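Local coordinates for L-Ala-D/L-Glu Epimerase (Escherichia coli, PDB 1JPD), which belongs to the enolase superfamily, in the mandelate racemase and muconate lactonizing enzyme group, and carries a capping N-terminal domain on a TIM-barrel-like domain, at residues K74-T77 / R78-Q82; A137-A140 / S141-Q145; H232-S235 / N236-A239; L315-T319 / G320-L324. One frame throughout, in Å; residues are numbered along the deposited sequence.

Interaction 1 of 4, residues K74-T77 / R78-Q82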
ATOM      1  N   LYS A  74      -2.188  -9.238  28.958  1.00 71.42           N
ATOM      2  CA  LYS A  74      -1.336  -8.820  30.069  1.00 72.70           C
ATOM      3  C   LYS A  74      -0.745  -7.433  29.800  1.00 74.16           C
ATOM      4  O   LYS A  74      -0.057  -6.870  30.657  1.00 76.87           O
ATOM      5  CB  LYS A  74      -0.190  -9.813  30.295  1.00 75.84           C
ATOM      6  CG  LYS A  74      -0.585 -11.282  30.383  1.00 78.73           C
ATOM      7  CD  LYS A  74      -1.513 -11.584  31.544  1.00 79.76           C
ATOM      8  CE  LYS A  74      -1.551 -13.084  31.813  1.00 80.98           C
ATOM      9  NZ  LYS A  74      -1.823 -13.883  30.583  1.00 79.06           N
ATOM     10  N   GLY A  75      -0.994  -6.898  28.601  1.00 72.87           N
ATOM     11  CA  GLY A  75      -0.499  -5.570  28.255  1.00 67.50           C
ATOM     12  C   GLY A  75       0.606  -5.452  27.215  1.00 65.20           C
ATOM     13  O   GLY A  75       1.399  -4.502  27.261  1.00 60.89           O
ATOM     14  N   LEU A  76       0.657  -6.395  26.275  1.00 63.34           N
ATOM     15  CA  LEU A  76       1.674  -6.398  25.221  1.00 62.56           C
ATOM     16  C   LEU A  76       1.766  -5.059  24.502  1.00 62.91           C
ATOM     17  O   LEU A  76       0.826  -4.650  23.832  1.00 67.81           O
ATOM     18  CB  LEU A  76       1.358  -7.482  24.193  1.00 63.07           C
ATOM     19  CG  LEU A  76       2.397  -7.670  23.090  1.00 63.47           C
ATOM     20  CD1 LEU A  76       3.675  -8.222  23.703  1.00 59.74           C
ATOM     21  CD2 LEU A  76       1.860  -8.617  22.027  1.00 62.23           C
ATOM     22  N   THR A  77       2.896  -4.377  24.636  1.00 65.00           N
ATOM     23  CA  THR A  77       3.063  -3.091  23.970  1.00 67.40           C
ATOM     24  C   THR A  77       3.449  -3.314  22.514  1.00 69.43           C
ATOM     25  O   THR A  77       3.700  -4.442  22.092  1.00 67.50           O
ATOM     26  CB  THR A  77       4.167  -2.241  24.624  1.00 69.25           C
ATOM     27  OG1 THR A  77       5.392  -2.984  24.636  1.00 72.48           O
ATOM     28  CG2 THR A  77       3.782  -1.854  26.041  1.00 68.88           C
ATOM     29  N   ARG A  78       3.492  -2.227  21.753  1.00 71.09           N
ATOM     30  CA  ARG A  78       3.857  -2.288  20.348  1.00 70.03           C
ATOM     31  C   ARG A  78       5.317  -2.685  20.202  1.00 70.74           C
ATOM     32  O   ARG A  78       5.676  -3.439  19.298  1.00 71.36           O
ATOM     33  CB  ARG A  78       3.626  -0.930  19.689  1.00 70.05           C
ATOM     34  CG  ARG A  78       2.176  -0.649  19.336  1.00 73.27           C
ATOM     35  CD  ARG A  78       1.873   0.833  19.429  1.00 73.70           C
ATOM     36  NE  ARG A  78       1.834   1.264  20.823  1.00 79.08           N
ATOM     37  CZ  ARG A  78       1.884   2.530  21.220  1.00 77.27           C
ATOM     38  NH1 ARG A  78       1.977   3.507  20.325  1.00 74.33           N
ATOM     39  NH2 ARG A  78       1.843   2.819  22.513  1.00 76.95           N
ATOM     40  N   GLU A  79       6.165  -2.183  21.092  1.00 70.88           N
ATOM     41  CA  GLU A  79       7.580  -2.511  21.013  1.00 70.75           C
ATOM     42  C   GLU A  79       7.803  -4.006  21.231  1.00 68.52           C
ATOM     43  O   GLU A  79       8.656  -4.607  20.580  1.00 67.06           O
ATOM     44  CB  GLU A  79       8.386  -1.714  22.039  1.00 71.37           C
ATOM     45  CG  GLU A  79       9.883  -1.834  21.829  1.00 77.21           C
ATOM     46  CD  GLU A  79      10.684  -1.373  23.028  1.00 82.93           C
ATOM     47  OE1 GLU A  79      10.727  -0.151  23.294  1.00 84.62           O
ATOM     48  OE2 GLU A  79      11.268  -2.244  23.710  1.00 84.21           O
ATOM     49  N   GLU A  80       7.027  -4.602  22.134  1.00 66.57           N
ATOM     50  CA  GLU A  80       7.151  -6.029  22.430  1.00 66.43           C
ATOM     51  C   GLU A  80       6.575  -6.893  21.307  1.00 63.93           C
ATOM     52  O   GLU A  80       7.054  -7.997  21.055  1.00 62.94           O
ATOM     53  CB  GLU A  80       6.441  -6.380  23.751  1.00 69.27           C
ATOM     54  CG  GLU A  80       6.888  -5.572  24.972  1.00 72.66           C
ATOM     55  CD  GLU A  80       6.214  -6.022  26.265  1.00 74.82           C
ATOM     56  OE1 GLU A  80       6.624  -7.059  26.833  1.00 76.17           O
ATOM     57  OE2 GLU A  80       5.266  -5.341  26.713  1.00 75.37           O
ATOM     58  N   LEU A  81       5.547  -6.385  20.630  1.00 62.79           N
ATOM     59  CA  LEU A  81       4.899  -7.119  19.541  1.00 56.99           C
ATOM     60  C   LEU A  81       5.801  -7.386  18.338  1.00 57.86           C
ATOM     61  O   LEU A  81       5.639  -8.393  17.652  1.00 60.79           O
ATOM     62  CB  LEU A  81       3.652  -6.369  19.071  1.00 51.01           C
ATOM     63  CG  LEU A  81       2.916  -6.971  17.877  1.00 49.67           C
ATOM     64  CD1 LEU A  81       2.392  -8.354  18.232  1.00 51.09           C
ATOM     65  CD2 LEU A  81       1.780  -6.052  17.475  1.00 51.39           C
ATOM     66  N   GLN A  82       6.745  -6.483  18.084  1.00 59.24           N
ATOM     67  CA  GLN A  82       7.665  -6.609  16.955  1.00 57.61           C
ATOM     68  C   GLN A  82       8.558  -7.848  17.046  1.00 59.65           C
ATOM     69  O   GLN A  82       9.008  -8.382  16.026  1.00 60.45           O
ATOM     70  CB  GLN A  82       8.549  -5.360  16.854  1.00 54.21           C
ATOM     71  CG  GLN A  82       7.789  -4.045  16.719  1.00 55.29           C
ATOM     72  CD  GLN A  82       6.781  -4.060  15.586  1.00 54.03           C
ATOM     73  OE1 GLN A  82       7.106  -4.405  14.450  1.00 53.94           O
ATOM     74  NE2 GLN A  82       5.550  -3.674  15.889  1.00 48.56           N
TER

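Interaction 2 of 4, residues A137-A140 / S141-Q145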
ATOM      1  N   ALA A 137      -6.629   5.106 -23.494  1.00 36.84           N
ATOM      2  CA  ALA A 137      -6.495   6.540 -23.677  1.00 39.40           C
ATOM      3  C   ALA A 137      -7.780   7.259 -23.256  1.00 39.59           C
ATOM      4  O   ALA A 137      -7.725   8.263 -22.538  1.00 32.87           O
ATOM      5  CB  ALA A 137      -6.149   6.854 -25.133  1.00 42.38           C
ATOM      6  N   ASN A 138      -8.934   6.745 -23.687  1.00 42.30           N
ATOM      7  CA  ASN A 138     -10.215   7.358 -23.327  1.00 48.52           C
ATOM      8  C   ASN A 138     -10.400   7.361 -21.820  1.00 51.88           C
ATOM      9  O   ASN A 138     -10.841   8.357 -21.237  1.00 57.35           O
ATOM     10  CB  ASN A 138     -11.395   6.621 -23.963  1.00 47.80           C
ATOM     11  CG  ASN A 138     -11.510   6.882 -25.446  1.00 54.64           C
ATOM     12  OD1 ASN A 138     -11.355   8.021 -25.905  1.00 54.77           O
ATOM     13  ND2 ASN A 138     -11.798   5.831 -26.208  1.00 55.61           N
ATOM     14  N   SER A 139     -10.067   6.239 -21.192  1.00 48.04           N
ATOM     15  CA  SER A 139     -10.192   6.120 -19.751  1.00 42.61           C
ATOM     16  C   SER A 139      -9.314   7.147 -19.054  1.00 40.56           C
ATOM     17  O   SER A 139      -9.770   7.836 -18.142  1.00 42.77           O
ATOM     18  CB  SER A 139      -9.799   4.717 -19.297  1.00 41.79           C
ATOM     19  OG  SER A 139      -9.808   4.635 -17.881  1.00 49.28           O
ATOM     20  N   ALA A 140      -8.059   7.250 -19.486  1.00 42.60           N
ATOM     21  CA  ALA A 140      -7.125   8.204 -18.898  1.00 43.47           C
ATOM     22  C   ALA A 140      -7.653   9.629 -19.042  1.00 46.91           C
ATOM     23  O   ALA A 140      -7.561  10.440 -18.113  1.00 45.40           O
ATOM     24  CB  ALA A 140      -5.771   8.085 -19.565  1.00 45.97           C
ATOM     25  N   SER A 141      -8.214   9.932 -20.207  1.00 47.09           N
ATOM     26  CA  SER A 141      -8.750  11.267 -20.442  1.00 51.29           C
ATOM     27  C   SER A 141      -9.940  11.577 -19.520  1.00 48.29           C
ATOM     28  O   SER A 141     -10.008  12.655 -18.932  1.00 45.31           O
ATOM     29  CB  SER A 141      -9.164  11.420 -21.908  1.00 47.49           C
ATOM     30  OG  SER A 141      -9.691  12.714 -22.141  1.00 50.77           O
ATOM     31  N   THR A 142     -10.867  10.630 -19.394  1.00 47.48           N
ATOM     32  CA  THR A 142     -12.043  10.804 -18.543  1.00 46.55           C
ATOM     33  C   THR A 142     -11.666  10.965 -17.073  1.00 48.80           C
ATOM     34  O   THR A 142     -12.237  11.796 -16.362  1.00 45.80           O
ATOM     35  CB  THR A 142     -12.995   9.603 -18.656  1.00 49.36           C
ATOM     36  OG1 THR A 142     -13.452   9.478 -20.008  1.00 49.32           O
ATOM     37  CG2 THR A 142     -14.187   9.787 -17.734  1.00 52.56           C
ATOM     38  N   LEU A 143     -10.710  10.159 -16.618  1.00 49.61           N
ATOM     39  CA  LEU A 143     -10.264  10.227 -15.231  1.00 47.04           C
ATOM     40  C   LEU A 143      -9.510  11.529 -14.994  1.00 47.87           C
ATOM     41  O   LEU A 143      -9.546  12.079 -13.894  1.00 49.90           O
ATOM     42  CB  LEU A 143      -9.384   9.017 -14.890  1.00 41.72           C
ATOM     43  CG  LEU A 143     -10.106   7.665 -14.982  1.00 44.59           C
ATOM     44  CD1 LEU A 143      -9.138   6.520 -14.732  1.00 38.38           C
ATOM     45  CD2 LEU A 143     -11.239   7.628 -13.963  1.00 47.44           C
ATOM     46  N   TRP A 144      -8.828  12.028 -16.025  1.00 51.70           N
ATOM     47  CA  TRP A 144      -8.091  13.286 -15.904  1.00 48.98           C
ATOM     48  C   TRP A 144      -9.086  14.438 -15.796  1.00 50.54           C
ATOM     49  O   TRP A 144      -8.881  15.376 -15.023  1.00 47.89           O
ATOM     50  CB  TRP A 144      -7.164  13.493 -17.111  1.00 46.31           C
ATOM     51  CG  TRP A 144      -6.633  14.899 -17.230  1.00 41.32           C
ATOM     52  CD1 TRP A 144      -7.137  15.904 -18.011  1.00 36.54           C
ATOM     53  CD2 TRP A 144      -5.545  15.469 -16.498  1.00 35.68           C
ATOM     54  NE1 TRP A 144      -6.432  17.060 -17.807  1.00 34.79           N
ATOM     55  CE2 TRP A 144      -5.447  16.824 -16.884  1.00 33.83           C
ATOM     56  CE3 TRP A 144      -4.640  14.968 -15.555  1.00 36.16           C
ATOM     57  CZ2 TRP A 144      -4.481  17.686 -16.356  1.00 37.25           C
ATOM     58  CZ3 TRP A 144      -3.675  15.828 -15.027  1.00 38.03           C
ATOM     59  CH2 TRP A 144      -3.605  17.170 -15.431  1.00 39.92           C
ATOM     60  N   GLN A 145     -10.170  14.345 -16.566  1.00 55.09           N
ATOM     61  CA  GLN A 145     -11.230  15.353 -16.565  1.00 57.96           C
ATOM     62  C   GLN A 145     -11.936  15.372 -15.209  1.00 57.69           C
ATOM     63  O   GLN A 145     -12.300  16.435 -14.712  1.00 61.44           O
ATOM     64  CB  GLN A 145     -12.271  15.045 -17.649  1.00 60.92           C
ATOM     65  CG  GLN A 145     -11.724  14.934 -19.063  1.00 67.43           C
ATOM     66  CD  GLN A 145     -11.555  16.274 -19.744  1.00 69.98           C
ATOM     67  OE1 GLN A 145     -10.834  17.152 -19.261  1.00 69.54           O
ATOM     68  NE2 GLN A 145     -12.221  16.440 -20.881  1.00 72.87           N
TER

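Interaction 3 of 4, residues H232-S235 / N236-A239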
ATOM      1  N   HIS A 232       9.391  -5.715   1.557  1.00 45.68           N
ATOM      2  CA  HIS A 232       8.508  -5.992   2.697  1.00 48.62           C
ATOM      3  C   HIS A 232       8.877  -5.149   3.910  1.00 46.33           C
ATOM      4  O   HIS A 232       8.064  -4.376   4.424  1.00 41.46           O
ATOM      5  CB  HIS A 232       8.586  -7.448   3.158  1.00 56.36           C
ATOM      6  CG  HIS A 232       8.298  -8.453   2.094  1.00 65.23           C
ATOM      7  ND1 HIS A 232       7.857  -9.726   2.389  1.00 70.82           N
ATOM      8  CD2 HIS A 232       8.451  -8.408   0.750  1.00 66.89           C
ATOM      9  CE1 HIS A 232       7.754 -10.423   1.271  1.00 73.08           C
ATOM     10  NE2 HIS A 232       8.109  -9.647   0.262  1.00 71.11           N
ATOM     11  N   THR A 233      10.107  -5.341   4.379  1.00 39.74           N
ATOM     12  CA  THR A 233      10.604  -4.637   5.554  1.00 42.35           C
ATOM     13  C   THR A 233      12.018  -4.108   5.317  1.00 43.08           C
ATOM     14  O   THR A 233      12.570  -4.277   4.234  1.00 43.07           O
ATOM     15  CB  THR A 233      10.641  -5.586   6.776  1.00 40.30           C
ATOM     16  OG1 THR A 233      11.672  -6.564   6.590  1.00 35.28           O
ATOM     17  CG2 THR A 233       9.309  -6.310   6.931  1.00 32.25           C
ATOM     18  N   ARG A 234      12.603  -3.482   6.336  1.00 43.44           N
ATOM     19  CA  ARG A 234      13.961  -2.945   6.229  1.00 41.64           C
ATOM     20  C   ARG A 234      14.953  -4.035   5.839  1.00 42.60           C
ATOM     21  O   ARG A 234      15.989  -3.764   5.237  1.00 45.55           O
ATOM     22  CB  ARG A 234      14.385  -2.319   7.556  1.00 38.84           C
ATOM     23  CG  ARG A 234      13.678  -1.008   7.860  1.00 44.08           C
ATOM     24  CD  ARG A 234      13.896  -0.597   9.284  1.00 41.14           C
ATOM     25  NE  ARG A 234      13.212  -1.502  10.202  1.00 47.74           N
ATOM     26  CZ  ARG A 234      13.375  -1.490  11.521  1.00 47.51           C
ATOM     27  NH1 ARG A 234      14.207  -0.620  12.078  1.00 42.86           N
ATOM     28  NH2 ARG A 234      12.700  -2.339  12.284  1.00 48.99           N
ATOM     29  N   SER A 235      14.609  -5.271   6.178  1.00 41.75           N
ATOM     30  CA  SER A 235      15.434  -6.434   5.897  1.00 43.11           C
ATOM     31  C   SER A 235      15.773  -6.631   4.409  1.00 47.56           C
ATOM     32  O   SER A 235      16.822  -7.192   4.084  1.00 48.86           O
ATOM     33  CB  SER A 235      14.723  -7.675   6.452  1.00 47.27           C
ATOM     34  OG  SER A 235      15.414  -8.874   6.155  1.00 51.82           O
ATOM     35  N   ASN A 236      14.903  -6.176   3.510  1.00 49.53           N
ATOM     36  CA  ASN A 236      15.158  -6.332   2.076  1.00 50.32           C
ATOM     37  C   ASN A 236      15.969  -5.165   1.492  1.00 52.96           C
ATOM     38  O   ASN A 236      16.497  -5.259   0.379  1.00 52.63           O
ATOM     39  CB  ASN A 236      13.837  -6.462   1.290  1.00 50.87           C
ATOM     40  CG  ASN A 236      12.853  -7.452   1.922  1.00 55.67           C
ATOM     41  OD1 ASN A 236      12.017  -7.073   2.741  1.00 57.65           O
ATOM     42  ND2 ASN A 236      12.955  -8.723   1.545  1.00 55.48           N
ATOM     43  N   LEU A 237      16.081  -4.070   2.240  1.00 51.27           N
ATOM     44  CA  LEU A 237      16.803  -2.895   1.751  1.00 52.37           C
ATOM     45  C   LEU A 237      18.172  -3.164   1.130  1.00 54.16           C
ATOM     46  O   LEU A 237      18.555  -2.513   0.160  1.00 57.57           O
ATOM     47  CB  LEU A 237      16.932  -1.851   2.861  1.00 45.65           C
ATOM     48  CG  LEU A 237      15.613  -1.128   3.134  1.00 47.23           C
ATOM     49  CD1 LEU A 237      15.767  -0.131   4.269  1.00 43.91           C
ATOM     50  CD2 LEU A 237      15.175  -0.431   1.864  1.00 45.25           C
ATOM     51  N   LYS A 238      18.911  -4.117   1.680  1.00 59.19           N
ATOM     52  CA  LYS A 238      20.225  -4.440   1.145  1.00 58.81           C
ATOM     53  C   LYS A 238      20.086  -4.989  -0.268  1.00 58.85           C
ATOM     54  O   LYS A 238      20.735  -4.513  -1.200  1.00 57.59           O
ATOM     55  CB  LYS A 238      20.905  -5.487   2.018  1.00 60.29           C
ATOM     56  CG  LYS A 238      22.141  -6.089   1.380  1.00 59.01           C
ATOM     57  CD  LYS A 238      22.423  -7.449   1.972  1.00 59.27           C
ATOM     58  CE  LYS A 238      23.638  -8.084   1.344  1.00 58.58           C
ATOM     59  NZ  LYS A 238      23.822  -9.442   1.891  1.00 59.07           N
ATOM     60  N   ALA A 239      19.238  -6.003  -0.411  1.00 58.20           N
ATOM     61  CA  ALA A 239      19.002  -6.639  -1.699  1.00 56.15           C
ATOM     62  C   ALA A 239      18.514  -5.631  -2.729  1.00 55.04           C
ATOM     63  O   ALA A 239      18.951  -5.647  -3.879  1.00 54.79           O
ATOM     64  CB  ALA A 239      17.980  -7.764  -1.548  1.00 50.23           C
TER

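Interaction 4 of 4, residues L315-T319 / G320-L324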
ATOM      1  N   LEU A 315     -13.805   7.326   4.790  1.00 51.29           N
ATOM      2  CA  LEU A 315     -12.996   8.442   4.321  1.00 48.15           C
ATOM      3  C   LEU A 315     -13.615   8.915   3.013  1.00 49.33           C
ATOM      4  O   LEU A 315     -14.160   8.110   2.248  1.00 47.25           O
ATOM      5  CB  LEU A 315     -11.554   8.000   4.069  1.00 45.67           C
ATOM      6  CG  LEU A 315     -10.708   7.632   5.282  1.00 46.46           C
ATOM      7  CD1 LEU A 315      -9.387   7.053   4.808  1.00 49.58           C
ATOM      8  CD2 LEU A 315     -10.477   8.858   6.152  1.00 39.31           C
ATOM      9  N   GLN A 316     -13.529  10.214   2.747  1.00 49.26           N
ATOM     10  CA  GLN A 316     -14.108  10.749   1.525  1.00 50.69           C
ATOM     11  C   GLN A 316     -13.154  10.772   0.336  1.00 47.87           C
ATOM     12  O   GLN A 316     -12.124  11.451   0.351  1.00 42.01           O
ATOM     13  CB  GLN A 316     -14.686  12.139   1.795  1.00 53.81           C
ATOM     14  CG  GLN A 316     -15.894  12.091   2.734  1.00 57.41           C
ATOM     15  CD  GLN A 316     -16.954  11.087   2.269  1.00 61.29           C
ATOM     16  OE1 GLN A 316     -17.593  11.278   1.233  1.00 64.69           O
ATOM     17  NE2 GLN A 316     -17.130  10.007   3.030  1.00 55.04           N
ATOM     18  N   PHE A 317     -13.521  10.007  -0.689  1.00 43.74           N
ATOM     19  CA  PHE A 317     -12.749   9.894  -1.916  1.00 45.44           C
ATOM     20  C   PHE A 317     -13.511  10.432  -3.123  1.00 48.16           C
ATOM     21  O   PHE A 317     -14.685  10.117  -3.317  1.00 44.42           O
ATOM     22  CB  PHE A 317     -12.423   8.428  -2.241  1.00 43.24           C
ATOM     23  CG  PHE A 317     -11.419   7.785  -1.333  1.00 43.20           C
ATOM     24  CD1 PHE A 317     -11.834   7.007  -0.258  1.00 40.92           C
ATOM     25  CD2 PHE A 317     -10.055   7.881  -1.609  1.00 43.55           C
ATOM     26  CE1 PHE A 317     -10.905   6.325   0.529  1.00 42.14           C
ATOM     27  CE2 PHE A 317      -9.118   7.207  -0.830  1.00 44.67           C
ATOM     28  CZ  PHE A 317      -9.545   6.422   0.241  1.00 42.42           C
ATOM     29  N   THR A 318     -12.830  11.234  -3.936  1.00 54.46           N
ATOM     30  CA  THR A 318     -13.393  11.758  -5.184  1.00 52.93           C
ATOM     31  C   THR A 318     -12.345  11.327  -6.205  1.00 52.91           C
ATOM     32  O   THR A 318     -11.203  11.044  -5.826  1.00 49.15           O
ATOM     33  CB  THR A 318     -13.519  13.297  -5.193  1.00 52.70           C
ATOM     34  OG1 THR A 318     -12.215  13.896  -5.109  1.00 53.13           O
ATOM     35  CG2 THR A 318     -14.377  13.762  -4.029  1.00 45.60           C
ATOM     36  N   THR A 319     -12.708  11.267  -7.482  1.00 52.73           N
ATOM     37  CA  THR A 319     -11.753  10.823  -8.499  1.00 53.50           C
ATOM     38  C   THR A 319     -10.331  11.389  -8.327  1.00 54.68           C
ATOM     39  O   THR A 319     -10.092  12.583  -8.519  1.00 57.59           O
ATOM     40  CB  THR A 319     -12.255  11.146  -9.930  1.00 55.43           C
ATOM     41  OG1 THR A 319     -13.484  10.446 -10.189  1.00 50.80           O
ATOM     42  CG2 THR A 319     -11.222  10.709 -10.959  1.00 55.29           C
ATOM     43  N   GLY A 320      -9.397  10.518  -7.946  1.00 51.19           N
ATOM     44  CA  GLY A 320      -8.013  10.923  -7.776  1.00 41.37           C
ATOM     45  C   GLY A 320      -7.674  11.663  -6.499  1.00 46.53           C
ATOM     46  O   GLY A 320      -6.542  12.135  -6.337  1.00 44.08           O
ATOM     47  N   GLU A 321      -8.627  11.772  -5.579  1.00 47.09           N
ATOM     48  CA  GLU A 321      -8.353  12.484  -4.335  1.00 52.61           C
ATOM     49  C   GLU A 321      -8.915  11.843  -3.075  1.00 51.88           C
ATOM     50  O   GLU A 321      -9.958  11.191  -3.087  1.00 52.67           O
ATOM     51  CB  GLU A 321      -8.878  13.920  -4.416  1.00 54.73           C
ATOM     52  CG  GLU A 321      -8.506  14.659  -5.680  1.00 61.56           C
ATOM     53  CD  GLU A 321      -8.935  16.109  -5.651  1.00 65.43           C
ATOM     54  OE1 GLU A 321     -10.097  16.380  -5.274  1.00 66.55           O
ATOM     55  OE2 GLU A 321      -8.108  16.974  -6.014  1.00 66.38           O
ATOM     56  N   LEU A 322      -8.201  12.057  -1.981  1.00 49.79           N
ATOM     57  CA  LEU A 322      -8.599  11.565  -0.679  1.00 49.00           C
ATOM     58  C   LEU A 322      -8.725  12.817   0.170  1.00 48.38           C
ATOM     59  O   LEU A 322      -7.729  13.496   0.428  1.00 49.54           O
ATOM     60  CB  LEU A 322      -7.523  10.639  -0.105  1.00 47.03           C
ATOM     61  CG  LEU A 322      -7.683  10.269   1.367  1.00 46.93           C
ATOM     62  CD1 LEU A 322      -9.035   9.611   1.597  1.00 44.34           C
ATOM     63  CD2 LEU A 322      -6.549   9.351   1.775  1.00 48.63           C
ATOM     64  N   HIS A 323      -9.947  13.132   0.588  1.00 51.35           N
ATOM     65  CA  HIS A 323     -10.198  14.324   1.396  1.00 56.27           C
ATOM     66  C   HIS A 323     -10.174  14.037   2.887  1.00 56.04           C
ATOM     67  O   HIS A 323     -10.986  13.268   3.394  1.00 60.96           O
ATOM     68  CB  HIS A 323     -11.544  14.931   1.010  1.00 58.18           C
ATOM     69  CG  HIS A 323     -11.638  15.289  -0.438  1.00 60.64           C
ATOM     70  ND1 HIS A 323     -10.903  16.313  -0.999  1.00 60.93           N
ATOM     71  CD2 HIS A 323     -12.342  14.731  -1.451  1.00 59.19           C
ATOM     72  CE1 HIS A 323     -11.150  16.367  -2.295  1.00 63.82           C
ATOM     73  NE2 HIS A 323     -12.019  15.418  -2.595  1.00 61.20           N
ATOM     74  N   LEU A 324      -9.239  14.668   3.588  1.00 60.18           N
ATOM     75  CA  LEU A 324      -9.098  14.477   5.026  1.00 62.57           C
ATOM     76  C   LEU A 324      -9.660  15.670   5.816  1.00 67.28           C
ATOM     77  O   LEU A 324     -10.073  16.666   5.181  1.00 71.79           O
ATOM     78  CB  LEU A 324      -7.615  14.259   5.369  1.00 59.11           C
ATOM     79  CG  LEU A 324      -6.902  13.107   4.640  1.00 59.12           C
ATOM     80  CD1 LEU A 324      -5.440  13.018   5.069  1.00 56.55           C
ATOM     81  CD2 LEU A 324      -7.616  11.800   4.940  1.00 56.93           C
ATOM     82  OXT LEU A 324      -9.684  15.597   7.065  1.00 68.84           O
TER

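Interaction 1 of 4, residues K74-T77 / R78-Q82
Thr77 and Glu80 hold each other at the start of helix 78-84. Thr77 OG1 sits between its own backbone N and carbonyl carbon (chi1 56°). From there Thr77 OG1 accepts a weak bond from Glu80 N at 3.4 Å. The side chain of Glu80 turns back toward Thr77, with CG beside the backbone N (chi1 -55°) and the chain extended beyond it. This brings Glu80 OE2 within 3.3 Å of Thr77 N, which meets it from above the carboxylate plane in a nearly straight bond. Thr77 OG1 also donates to Glu80 OE2 at 3.1 Å, on the anti lone pair of that carboxylate oxygen. Two donors thus grip one carboxylate oxygen and limit its rotation. Leu81 N bonds Thr77 O at 3.1 Å, closing the first turn. Leu76 adds an apolar contact. Its CD1 branch reaches the CB of Glu80, and Leu76 CD2 packs on Leu81 CD1 at 3.8 Å, the two leucines crossing at about a right angle. Leu81 continues onto Leu94 of helix 89-104, and Arg78 makes a cation-pi contact with Trp99 there. The reciprocal bonding of Thr77 and Glu80 is a capping box, with Thr77 as the N-cap.

Interaction 2 of 4, residues A137-A140 / S141-Q145
Leu143 packs against the turn of helix that begins at Ser139, and its side chain can be followed outward along it. Leu143 CB lies 3.5 Å from Ser139 O. Leu143 CG is 3.2 Å from Ser139 O. The chain has CG anti to the carbonyl carbon (chi1 -63°), which keeps it beside the backbone N, the very atom that donates to Ser139 O. At the tip, Leu143 CD1 touches both Ser139 O and Ser139 OG, the latter at 3.7 Å. The Ser139 hydroxyl therefore meets a methyl group here. Leu143 also reaches Leu151 of strand 150-154, so it is shared between its own helix and the neighbouring strand.

The backbone bonds run from each N-H to the carbonyl four residues back. Leu143 N donates to Ser139 O at 2.9 Å, and Thr142 N to Asn138 O at 2.9 Å. Ser141 N bonds Ala137 O, and Trp144 N bonds Ala140 O with a more bent N-H angle of 141°. Thr142 OG1 stands 3.1 Å from Asn138 O.

One side of the helix faces the rest of the domain: Ala137 and Ala140 meet helix 160-170, while the Trp144 side chain touches Val171, Asp173 and Ala174. Asn138 and Thr142 are exposed. The backbone bonds follow the i to i+4 pattern of an alpha-helix, here the helix of the beta-alpha-beta unit made with strands 121-128 and 150-154, as in a TIM-barrel-like domain.

Interaction 3 of 4, residues H232-S235 / N236-A239
Asn236 folds its side chain back over the loop before helix 237-240 and joins it to His232 and Thr233. This is the tight part of the contact. Asn236 OD1 accepts from two backbone N-H groups. Thr233 N donates to Asn236 OD1 at 3.1 Å in a nearly straight bond, almost head-on to the amide C=O. His232 N reaches Asn236 OD1 at 3.2 Å from well above the plane of that group, 62° out of it. Two bonds from different directions hold the amide. With CG of Asn236 beside the backbone N (chi1 -47°), the side chain is aimed back along the chain. The plane of the Asn236 amide is turned 42° from that of the His232 ring.

The backbone bonds in the opposite sense close the same loop. Asn236 N donates to Thr233 O at 3.1 Å, so backbone and side chain of Asn236 both bond to Thr233. Leu237 N donates to Arg234 O at 3.0 Å. Leu237 CB lies 3.2 Å from Arg234 O. Within the loop, Ser235 N donates to Thr233 OG1 at 3.2 Å, an ST turn.

The other side is looser. Ser235 and Lys238 are exposed, and the lysine chain runs extended away from the loop. Between the side chains of Arg234 and Leu237 the approach is loose, Arg234 CB to Leu237 CD1 at 4.2 Å. The guanidinium group of Arg234 turns elsewhere, with NE in a salt bridge to Glu259.

The loop follows strand 225-227. Arg234 and Leu237 lie against helix 257-269, Leu237 also touches Phe272, and the His232 ring stacks with Tyr54.

Interaction 4 of 4, residues L315-T319 / G320-L324
A beta hairpin joins strands 316-318 and 321-323 through a type II turn from Thr318 to Glu321. Glu321 N donates to Thr318 O at 2.7 Å, and Thr318 N returns a bond to Glu321 O at 3.0 Å. His323 N donates to Gln316 O at 2.8 Å. Gly320 has positive phi (78°) at the turn.

The two faces differ. On one, Phe317 and Leu322 form a non-hydrogen-bonded pair and point the same way, side by side. Leu322 CD1 lies over one face of the Phe317 ring, 3.6 Å from its centroid, in a CH-pi contact offset toward the rim. Leu322 CD1 also touches Leu315 CB at 3.9 Å, so one methyl group serves both neighbours. The chi1 of Leu322 (168°) sets CG beside the carbonyl carbon, and its CD1 then comes over the ring.

The other face is polar. Thr318 OG1 meets His323 NE2 at 2.9 Å, at the edge of the ring and near its plane. Either atom could be the donor. Thr318 CG2 also lies 3.2 Å from His323 NE2. The two side chains cross at about a right angle.

Strand 321-323 runs antiparallel to strand 121-128, with backbone bonds between Leu322 and Val122 and between Gly320 and Thr124. Leu315 and Leu322 pack on Ile286 of helix 283-289, and strand 316-318 is at one edge of the sheet as counted within the chain.

Interaction 1 belongs to the enolase-type N-terminal domain, while interactions 2, 3 and 4 share the enolase C-terminal-like domain. Interactions 2 and 4 touch: Leu143 O lies 3.6 Å from Thr319 CG2, so the hairpin turn packs on the end of helix 133-145. Their centres are about 18 Å apart. Interactions 1 and 3 come near each other between the two domains, with nearest atoms about 6 Å apart and no touch. Interaction 2 lies on the opposite side of the chain's centre from both interaction 1 and interaction 3, with centres about 47 Å and 36 Å away. All four are local contacts, placed at helix starts, within a helix and at a hairpin.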